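Local coordinates for putative curved DNA-binding protein (Chaetomium thermophilum var. thermophilum DSM 1495, PDB 4IPA) that probably acts in ribosome biogenesis as Arx1, a member of the peptidase M24 (methionine aminopeptidase-like) family, and may bind DNA, at residues 144-158 / 364-376. Numbering follows the deposited sequence.
Sequences DVIEGRQADLFLATY and AWDLSKFKTDKKI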
ATOM      1  N   ASP A 144     -18.828  10.239 -13.775  1.00 45.83           N
ATOM      2  CA  ASP A 144     -18.288   9.550 -12.606  1.00 45.36           C
ATOM      3  C   ASP A 144     -18.410   8.036 -12.729  1.00 40.58           C
ATOM      4  O   ASP A 144     -17.642   7.286 -12.120  1.00 42.21           O
ATOM      5  CB  ASP A 144     -18.999  10.033 -11.340  1.00 49.98           C
ATOM      6  CG  ASP A 144     -18.534  11.410 -10.899  1.00 56.81           C
ATOM      7  OD1 ASP A 144     -17.311  11.669 -10.965  1.00 58.71           O
ATOM      8  OD2 ASP A 144     -19.389  12.232 -10.498  1.00 58.81           O
ATOM      9  N   VAL A 145     -19.363   7.595 -13.539  1.00 33.08           N
ATOM     10  CA  VAL A 145     -19.713   6.182 -13.636  1.00 33.12           C
ATOM     11  C   VAL A 145     -18.587   5.283 -14.160  1.00 31.77           C
ATOM     12  O   VAL A 145     -17.849   5.642 -15.073  1.00 32.90           O
ATOM     13  CB  VAL A 145     -20.995   5.975 -14.473  1.00 33.35           C
ATOM     14  CG1 VAL A 145     -21.187   4.507 -14.824  1.00 37.52           C
ATOM     15  CG2 VAL A 145     -22.200   6.502 -13.711  1.00 46.23           C
ATOM     16  N   ILE A 146     -18.471   4.110 -13.549  1.00 30.00           N
ATOM     17  CA  ILE A 146     -17.535   3.093 -13.972  1.00 25.55           C
ATOM     18  C   ILE A 146     -18.339   1.872 -14.365  1.00 26.20           C
ATOM     19  O   ILE A 146     -19.226   1.436 -13.635  1.00 23.79           O
ATOM     20  CB  ILE A 146     -16.573   2.756 -12.852  1.00 23.24           C
ATOM     21  CG1 ILE A 146     -15.858   4.027 -12.402  1.00 25.67           C
ATOM     22  CG2 ILE A 146     -15.569   1.710 -13.312  1.00 22.38           C
ATOM     23  CD1 ILE A 146     -15.430   4.009 -10.962  1.00 32.28           C
ATOM     24  N   GLU A 147     -18.057   1.332 -15.539  1.00 27.25           N
ATOM     25  CA  GLU A 147     -18.858   0.226 -16.039  1.00 28.16           C
ATOM     26  C   GLU A 147     -17.976  -0.863 -16.621  1.00 26.71           C
ATOM     27  O   GLU A 147     -16.744  -0.808 -16.500  1.00 27.04           O
ATOM     28  CB  GLU A 147     -19.872   0.731 -17.077  1.00 28.90           C
ATOM     29  CG  GLU A 147     -19.327   1.838 -17.959  1.00 32.87           C
ATOM     30  CD  GLU A 147     -20.412   2.637 -18.688  1.00 45.51           C
ATOM     31  OE1 GLU A 147     -21.596   2.235 -18.658  1.00 46.62           O
ATOM     32  OE2 GLU A 147     -20.072   3.677 -19.291  1.00 43.79           O
ATOM     33  N   GLY A 148     -18.616  -1.854 -17.242  1.00 26.88           N
ATOM     34  CA  GLY A 148     -17.916  -2.946 -17.897  1.00 22.90           C
ATOM     35  C   GLY A 148     -17.091  -3.772 -16.929  1.00 24.64           C
ATOM     36  O   GLY A 148     -17.405  -3.858 -15.746  1.00 19.04           O
ATOM     37  N   ARG A 149     -16.018  -4.372 -17.431  1.00 25.36           N
ATOM     38  CA  ARG A 149     -15.188  -5.229 -16.596  1.00 22.74           C
ATOM     39  C   ARG A 149     -14.350  -4.367 -15.654  1.00 27.88           C
ATOM     40  O   ARG A 149     -13.832  -4.858 -14.647  1.00 22.55           O
ATOM     41  CB  ARG A 149     -14.309  -6.127 -17.453  1.00 20.02           C
ATOM     42  CG  ARG A 149     -15.105  -7.005 -18.395  1.00 23.20           C
ATOM     43  CD  ARG A 149     -15.626  -8.243 -17.684  1.00 22.11           C
ATOM     44  NE  ARG A 149     -14.531  -9.165 -17.384  1.00 22.05           N
ATOM     45  CZ  ARG A 149     -14.239  -9.598 -16.167  1.00 23.38           C
ATOM     46  NH1 ARG A 149     -14.970  -9.197 -15.135  1.00 22.79           N
ATOM     47  NH2 ARG A 149     -13.229 -10.434 -15.982  1.00 20.08           N
ATOM     48  N   GLN A 150     -14.243  -3.077 -15.971  1.00 24.56           N
ATOM     49  CA  GLN A 150     -13.531  -2.154 -15.101  1.00 23.52           C
ATOM     50  C   GLN A 150     -14.272  -1.977 -13.781  1.00 22.90           C
ATOM     51  O   GLN A 150     -13.662  -1.846 -12.710  1.00 21.36           O
ATOM     52  CB  GLN A 150     -13.324  -0.806 -15.784  1.00 25.65           C
ATOM     53  CG  GLN A 150     -12.612   0.180 -14.895  1.00 30.20           C
ATOM     54  CD  GLN A 150     -11.373   0.770 -15.544  1.00 35.67           C
ATOM     55  OE1 GLN A 150     -10.409   0.049 -15.846  1.00 38.17           O
ATOM     56  NE2 GLN A 150     -11.389   2.091 -15.764  1.00 28.52           N
ATOM     57  N   ALA A 151     -15.597  -1.986 -13.857  1.00 23.81           N
ATOM     58  CA  ALA A 151     -16.414  -1.961 -12.652  1.00 22.43           C
ATOM     59  C   ALA A 151     -16.188  -3.238 -11.834  1.00 20.98           C
ATOM     60  O   ALA A 151     -16.114  -3.189 -10.599  1.00 22.40           O
ATOM     61  CB  ALA A 151     -17.895  -1.776 -12.998  1.00 20.97           C
ATOM     62  N   ASP A 152     -16.055  -4.375 -12.518  1.00 17.08           N
ATOM     63  CA  ASP A 152     -15.808  -5.642 -11.834  1.00 18.66           C
ATOM     64  C   ASP A 152     -14.468  -5.639 -11.088  1.00 20.46           C
ATOM     65  O   ASP A 152     -14.382  -6.115  -9.959  1.00 15.16           O
ATOM     66  CB  ASP A 152     -15.821  -6.807 -12.821  1.00 20.48           C
ATOM     67  CG  ASP A 152     -17.201  -7.069 -13.412  1.00 25.07           C
ATOM     68  OD1 ASP A 152     -18.209  -6.732 -12.748  1.00 22.48           O
ATOM     69  OD2 ASP A 152     -17.268  -7.617 -14.539  1.00 23.11           O
ATOM     70  N   LEU A 153     -13.432  -5.124 -11.754  1.00 19.13           N
ATOM     71  CA  LEU A 153     -12.089  -5.034 -11.198  1.00 18.06           C
ATOM     72  C   LEU A 153     -12.083  -4.230  -9.891  1.00 16.92           C
ATOM     73  O   LEU A 153     -11.529  -4.665  -8.884  1.00 18.06           O
ATOM     74  CB  LEU A 153     -11.148  -4.379 -12.213  1.00 16.53           C
ATOM     75  CG  LEU A 153      -9.727  -4.093 -11.711  1.00 19.74           C
ATOM     76  CD1 LEU A 153      -9.035  -5.405 -11.351  1.00 14.10           C
ATOM     77  CD2 LEU A 153      -8.883  -3.298 -12.729  1.00 12.89           C
ATOM     78  N   PHE A 154     -12.709  -3.057  -9.923  1.00 15.86           N
ATOM     79  CA  PHE A 154     -12.818  -2.208  -8.752  1.00 18.37           C
ATOM     80  C   PHE A 154     -13.597  -2.851  -7.604  1.00 17.48           C
ATOM     81  O   PHE A 154     -13.172  -2.787  -6.455  1.00 14.70           O
ATOM     82  CB  PHE A 154     -13.474  -0.867  -9.117  1.00 21.38           C
ATOM     83  CG  PHE A 154     -12.510   0.146  -9.666  1.00 22.31           C
ATOM     84  CD1 PHE A 154     -12.072   0.068 -10.981  1.00 21.28           C
ATOM     85  CD2 PHE A 154     -12.043   1.176  -8.869  1.00 21.45           C
ATOM     86  CE1 PHE A 154     -11.196   1.005 -11.490  1.00 18.53           C
ATOM     87  CE2 PHE A 154     -11.154   2.115  -9.371  1.00 21.78           C
ATOM     88  CZ  PHE A 154     -10.734   2.028 -10.685  1.00 19.82           C
ATOM     89  N   LEU A 155     -14.754  -3.427  -7.911  1.00 18.28           N
ATOM     90  CA  LEU A 155     -15.581  -4.043  -6.875  1.00 20.64           C
ATOM     91  C   LEU A 155     -14.907  -5.257  -6.231  1.00 21.70           C
ATOM     92  O   LEU A 155     -15.046  -5.475  -5.026  1.00 19.18           O
ATOM     93  CB  LEU A 155     -16.949  -4.430  -7.427  1.00 21.29           C
ATOM     94  CG  LEU A 155     -17.860  -3.230  -7.651  1.00 23.05           C
ATOM     95  CD1 LEU A 155     -19.098  -3.647  -8.429  1.00 19.56           C
ATOM     96  CD2 LEU A 155     -18.227  -2.589  -6.323  1.00 21.28           C
ATOM     97  N   ALA A 156     -14.185  -6.045  -7.030  1.00 18.09           N
ATOM     98  CA  ALA A 156     -13.439  -7.172  -6.490  1.00 17.68           C
ATOM     99  C   ALA A 156     -12.432  -6.655  -5.465  1.00 18.49           C
ATOM    100  O   ALA A 156     -12.268  -7.223  -4.387  1.00 19.57           O
ATOM    101  CB  ALA A 156     -12.719  -7.917  -7.596  1.00 14.49           C
ATOM    102  N   THR A 157     -11.760  -5.565  -5.809  1.00 16.38           N
ATOM    103  CA  THR A 157     -10.720  -5.034  -4.946  1.00 18.51           C
ATOM    104  C   THR A 157     -11.336  -4.457  -3.676  1.00 20.22           C
ATOM    105  O   THR A 157     -10.844  -4.683  -2.579  1.00 17.89           O
ATOM    106  CB  THR A 157      -9.896  -3.962  -5.658  1.00 16.79           C
ATOM    107  OG1 THR A 157      -9.453  -4.464  -6.928  1.00 16.55           O
ATOM    108  CG2 THR A 157      -8.685  -3.602  -4.815  1.00 17.11           C
ATOM    109  N   TYR A 158     -12.425  -3.714  -3.843  1.00 17.94           N
ATOM    110  CA  TYR A 158     -13.156  -3.160  -2.722  1.00 18.81           C
ATOM    111  C   TYR A 158     -13.586  -4.262  -1.749  1.00 21.40           C
ATOM    112  O   TYR A 158     -13.335  -4.167  -0.543  1.00 23.88           O
ATOM    113  CB  TYR A 158     -14.384  -2.380  -3.222  1.00 17.46           C
ATOM    114  CG  TYR A 158     -15.247  -1.788  -2.129  1.00 18.27           C
ATOM    115  CD1 TYR A 158     -16.292  -2.514  -1.561  1.00 20.68           C
ATOM    116  CD2 TYR A 158     -15.018  -0.502  -1.659  1.00 25.21           C
ATOM    117  CE1 TYR A 158     -17.086  -1.966  -0.570  1.00 21.19           C
ATOM    118  CE2 TYR A 158     -15.804   0.050  -0.656  1.00 22.55           C
ATOM    119  CZ  TYR A 158     -16.833  -0.684  -0.117  1.00 24.16           C
ATOM    120  OH  TYR A 158     -17.609  -0.124   0.879  1.00 25.39           O
ATOM    121  N   ALA A 364     -13.395   6.466   1.108  1.00 28.51           N
ATOM    122  CA  ALA A 364     -14.428   5.494   0.795  1.00 30.42           C
ATOM    123  C   ALA A 364     -14.924   5.650  -0.645  1.00 28.70           C
ATOM    124  O   ALA A 364     -15.083   6.758  -1.137  1.00 30.40           O
ATOM    125  CB  ALA A 364     -15.589   5.641   1.778  1.00 35.06           C
ATOM    126  N   TRP A 365     -15.148   4.534  -1.326  1.00 29.58           N
ATOM    127  CA  TRP A 365     -15.681   4.581  -2.676  1.00 32.12           C
ATOM    128  C   TRP A 365     -17.199   4.643  -2.661  1.00 30.21           C
ATOM    129  O   TRP A 365     -17.857   3.926  -1.907  1.00 27.13           O
ATOM    130  CB  TRP A 365     -15.242   3.357  -3.475  1.00 29.58           C
ATOM    131  CG  TRP A 365     -13.796   3.353  -3.820  1.00 32.02           C
ATOM    132  CD1 TRP A 365     -12.896   4.368  -3.629  1.00 28.35           C
ATOM    133  CD2 TRP A 365     -13.066   2.274  -4.414  1.00 27.36           C
ATOM    134  NE1 TRP A 365     -11.654   3.979  -4.070  1.00 25.35           N
ATOM    135  CE2 TRP A 365     -11.732   2.700  -4.558  1.00 25.98           C
ATOM    136  CE3 TRP A 365     -13.410   0.989  -4.832  1.00 23.32           C
ATOM    137  CZ2 TRP A 365     -10.741   1.882  -5.111  1.00 25.93           C
ATOM    138  CZ3 TRP A 365     -12.427   0.180  -5.376  1.00 25.64           C
ATOM    139  CH2 TRP A 365     -11.108   0.628  -5.505  1.00 23.69           C
ATOM    140  N   ASP A 366     -17.748   5.505  -3.503  1.00 29.17           N
ATOM    141  CA  ASP A 366     -19.184   5.550  -3.705  1.00 28.19           C
ATOM    142  C   ASP A 366     -19.563   4.365  -4.589  1.00 30.10           C
ATOM    143  O   ASP A 366     -19.280   4.361  -5.793  1.00 28.71           O
ATOM    144  CB  ASP A 366     -19.559   6.867  -4.376  1.00 34.97           C
ATOM    145  CG  ASP A 366     -21.033   6.960  -4.703  1.00 35.53           C
ATOM    146  OD1 ASP A 366     -21.825   6.140  -4.183  1.00 36.33           O
ATOM    147  OD2 ASP A 366     -21.391   7.856  -5.491  1.00 39.35           O
ATOM    148  N   LEU A 367     -20.183   3.354  -3.987  1.00 27.67           N
ATOM    149  CA  LEU A 367     -20.519   2.131  -4.698  1.00 30.99           C
ATOM    150  C   LEU A 367     -21.608   2.364  -5.726  1.00 34.01           C
ATOM    151  O   LEU A 367     -21.756   1.573  -6.653  1.00 31.54           O
ATOM    152  CB  LEU A 367     -20.945   1.032  -3.727  1.00 29.74           C
ATOM    153  CG  LEU A 367     -19.863   0.567  -2.758  1.00 32.04           C
ATOM    154  CD1 LEU A 367     -20.427  -0.397  -1.718  1.00 28.70           C
ATOM    155  CD2 LEU A 367     -18.691  -0.069  -3.508  1.00 30.32           C
ATOM    156  N   SER A 368     -22.369   3.446  -5.570  1.00 30.80           N
ATOM    157  CA  SER A 368     -23.447   3.732  -6.512  1.00 36.45           C
ATOM    158  C   SER A 368     -22.919   3.977  -7.924  1.00 35.41           C
ATOM    159  O   SER A 368     -23.670   3.853  -8.889  1.00 36.58           O
ATOM    160  CB  SER A 368     -24.295   4.924  -6.059  1.00 34.33           C
ATOM    161  OG  SER A 368     -23.590   6.145  -6.184  1.00 36.70           O
ATOM    162  N   LYS A 369     -21.630   4.307  -8.038  1.00 33.54           N
ATOM    163  CA  LYS A 369     -21.020   4.660  -9.324  1.00 34.81           C
ATOM    164  C   LYS A 369     -20.587   3.445 -10.168  1.00 32.32           C
ATOM    165  O   LYS A 369     -20.221   3.601 -11.340  1.00 26.78           O
ATOM    166  CB  LYS A 369     -19.821   5.601  -9.115  1.00 33.99           C
ATOM    167  CG  LYS A 369     -20.164   7.100  -8.984  1.00 43.22           C
ATOM    168  CD  LYS A 369     -19.180   7.843  -8.036  1.00 50.42           C
ATOM    169  CE  LYS A 369     -18.031   8.613  -8.744  1.00 56.12           C
ATOM    170  NZ  LYS A 369     -16.880   7.787  -9.272  1.00 47.20           N
ATOM    171  N   PHE A 370     -20.625   2.252  -9.572  1.00 26.84           N
ATOM    172  CA  PHE A 370     -20.176   1.028 -10.241  1.00 29.81           C
ATOM    173  C   PHE A 370     -21.355   0.293 -10.883  1.00 33.70           C
ATOM    174  O   PHE A 370     -22.373   0.052 -10.225  1.00 35.16           O
ATOM    175  CB  PHE A 370     -19.440   0.099  -9.259  1.00 26.92           C
ATOM    176  CG  PHE A 370     -18.205   0.704  -8.675  1.00 24.02           C
ATOM    177  CD1 PHE A 370     -17.061   0.840  -9.438  1.00 26.00           C
ATOM    178  CD2 PHE A 370     -18.191   1.162  -7.369  1.00 30.14           C
ATOM    179  CE1 PHE A 370     -15.913   1.429  -8.910  1.00 27.98           C
ATOM    180  CE2 PHE A 370     -17.049   1.737  -6.829  1.00 29.91           C
ATOM    181  CZ  PHE A 370     -15.905   1.877  -7.608  1.00 26.29           C
ATOM    182  N   LYS A 371     -21.211  -0.054 -12.162  1.00 25.09           N
ATOM    183  CA  LYS A 371     -22.304  -0.651 -12.931  1.00 29.06           C
ATOM    184  C   LYS A 371     -21.944  -2.044 -13.443  1.00 28.60           C
ATOM    185  O   LYS A 371     -21.096  -2.204 -14.334  1.00 26.22           O
ATOM    186  CB  LYS A 371     -22.678   0.252 -14.110  1.00 32.16           C
ATOM    187  CG  LYS A 371     -23.011   1.698 -13.719  1.00 36.10           C
ATOM    188  CD  LYS A 371     -24.363   1.784 -13.016  1.00 40.58           C
ATOM    189  CE  LYS A 371     -24.799   3.230 -12.757  1.00 43.90           C
ATOM    190  NZ  LYS A 371     -23.983   3.891 -11.701  1.00 44.54           N
ATOM    191  N   THR A 372     -22.593  -3.055 -12.885  1.00 25.94           N
ATOM    192  CA  THR A 372     -22.325  -4.425 -13.297  1.00 27.30           C
ATOM    193  C   THR A 372     -23.446  -5.343 -12.842  1.00 29.61           C
ATOM    194  O   THR A 372     -24.181  -5.013 -11.911  1.00 28.96           O
ATOM    195  CB  THR A 372     -20.977  -4.953 -12.736  1.00 23.92           C
ATOM    196  OG1 THR A 372     -20.832  -6.324 -13.097  1.00 26.89           O
ATOM    197  CG2 THR A 372     -20.942  -4.863 -11.208  1.00 25.29           C
ATOM    198  N   ASP A 373     -23.564  -6.497 -13.494  1.00 30.00           N
ATOM    199  CA  ASP A 373     -24.542  -7.493 -13.086  1.00 36.78           C
ATOM    200  C   ASP A 373     -23.944  -8.440 -12.059  1.00 33.99           C
ATOM    201  O   ASP A 373     -24.671  -9.103 -11.321  1.00 33.92           O
ATOM    202  CB  ASP A 373     -25.069  -8.271 -14.298  1.00 36.17           C
ATOM    203  CG  ASP A 373     -25.878  -7.397 -15.237  1.00 45.57           C
ATOM    204  OD1 ASP A 373     -26.597  -6.494 -14.737  1.00 45.05           O
ATOM    205  OD2 ASP A 373     -25.788  -7.598 -16.471  1.00 50.18           O
ATOM    206  N   LYS A 374     -22.618  -8.494 -12.004  1.00 26.27           N
ATOM    207  CA  LYS A 374     -21.953  -9.416 -11.092  1.00 28.88           C
ATOM    208  C   LYS A 374     -22.148  -9.049  -9.621  1.00 29.94           C
ATOM    209  O   LYS A 374     -22.308  -7.877  -9.258  1.00 29.40           O
ATOM    210  CB  LYS A 374     -20.480  -9.568 -11.450  1.00 28.04           C
ATOM    211  CG  LYS A 374     -20.310  -9.807 -12.933  1.00 29.72           C
ATOM    212  CD  LYS A 374     -19.033 -10.520 -13.278  1.00 29.06           C
ATOM    213  CE  LYS A 374     -19.035 -10.791 -14.775  1.00 34.00           C
ATOM    214  NZ  LYS A 374     -17.731 -11.298 -15.276  1.00 42.42           N
ATOM    215  N   LYS A 375     -22.158 -10.078  -8.785  1.00 30.46           N
ATOM    216  CA  LYS A 375     -22.478  -9.931  -7.381  1.00 33.91           C
ATOM    217  C   LYS A 375     -21.867 -11.099  -6.629  1.00 32.42           C
ATOM    218  O   LYS A 375     -21.776 -12.209  -7.158  1.00 29.42           O
ATOM    219  CB  LYS A 375     -23.998  -9.936  -7.199  1.00 37.73           C
ATOM    220  CG  LYS A 375     -24.470  -9.328  -5.893  1.00 46.08           C
ATOM    221  CD  LYS A 375     -25.991  -9.319  -5.790  1.00 55.33           C
ATOM    222  CE  LYS A 375     -26.440  -8.552  -4.545  1.00 62.49           C
ATOM    223  NZ  LYS A 375     -27.917  -8.608  -4.343  1.00 76.58           N
ATOM    224  N   ILE A 376     -21.434 -10.851  -5.399  1.00 32.58           N
ATOM    225  CA  ILE A 376     -21.000 -11.941  -4.538  1.00 30.40           C
ATOM    226  C   ILE A 376     -22.218 -12.705  -4.054  1.00 31.50           C
ATOM    227  O   ILE A 376     -23.154 -12.111  -3.518  1.00 29.72           O
ATOM    228  CB  ILE A 376     -20.270 -11.433  -3.308  1.00 28.60           C
ATOM    229  CG1 ILE A 376     -18.990 -10.700  -3.717  1.00 30.65           C
ATOM    230  CG2 ILE A 376     -19.983 -12.597  -2.363  1.00 25.78           C
ATOM    231  CD1 ILE A 376     -18.273 -10.057  -2.559  1.00 23.35           C
TER
HETATM  232  O   HOH W   1     -20.042  -4.181 -15.977  1.00 27.94           O
HETATM  233  O   HOH W   2     -19.372  -6.812 -16.143  1.00 26.79           O
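An aromatic cluster of Phe154, Trp365 and Phe370 forms where the loop after strand 355-360 runs back along the first turns of helix 148-167. Phe370 CE1 comes within 3.4 Å of Phe154 CB and also meets Ile146 CD1, while Phe154 CD2 sits 3.5 Å from Trp365 CH2, over a face of the indole; these two rings meet obliquely, planes at 51°. Trp365 suits this edge because its NE1 can hydrogen-bond to Asp133. Branched Leu155 reaches two partners, CD1 on Thr372 CG2 and CD2 on Leu367 CD2. The latter methyl lies over one face of the Tyr158 ring, 3.8 Å from its centre, a CH-pi contact; Tyr158 swings its ring out to meet it, chi1 178° setting CG opposite the backbone N.

The helix belongs to the pita-bread fold of the M24 family: Leu153 and Thr157 touch strands 250-258 and 342-352, and the loop covers another side. A single beta bridge, Ile146 with Phe370, joins the loop to the helix's lead-in: Ile146 N gives a nearly straight 2.9 Å bond to Lys369 O, and Lys371 N returns one to Ile146 O. Lys369 NZ donates a 3.0 Å hydrogen bond to Asp144 O from above the carbonyl plane.

Asp152 suits the polar end because its oxygens divide the work. OD1 takes the Thr372 OG1 hydrogen bond (2.7 Å) on its syn lone pair; OD2 forms a salt bridge with Arg149 and a long one with Lys374, whose NZ also pairs with Asp208. Were Asp152 an alanine, the Thr372 hydroxyl would probably lose this acceptor and the neighbouring Arg149 and Lys374 charges the anion they share.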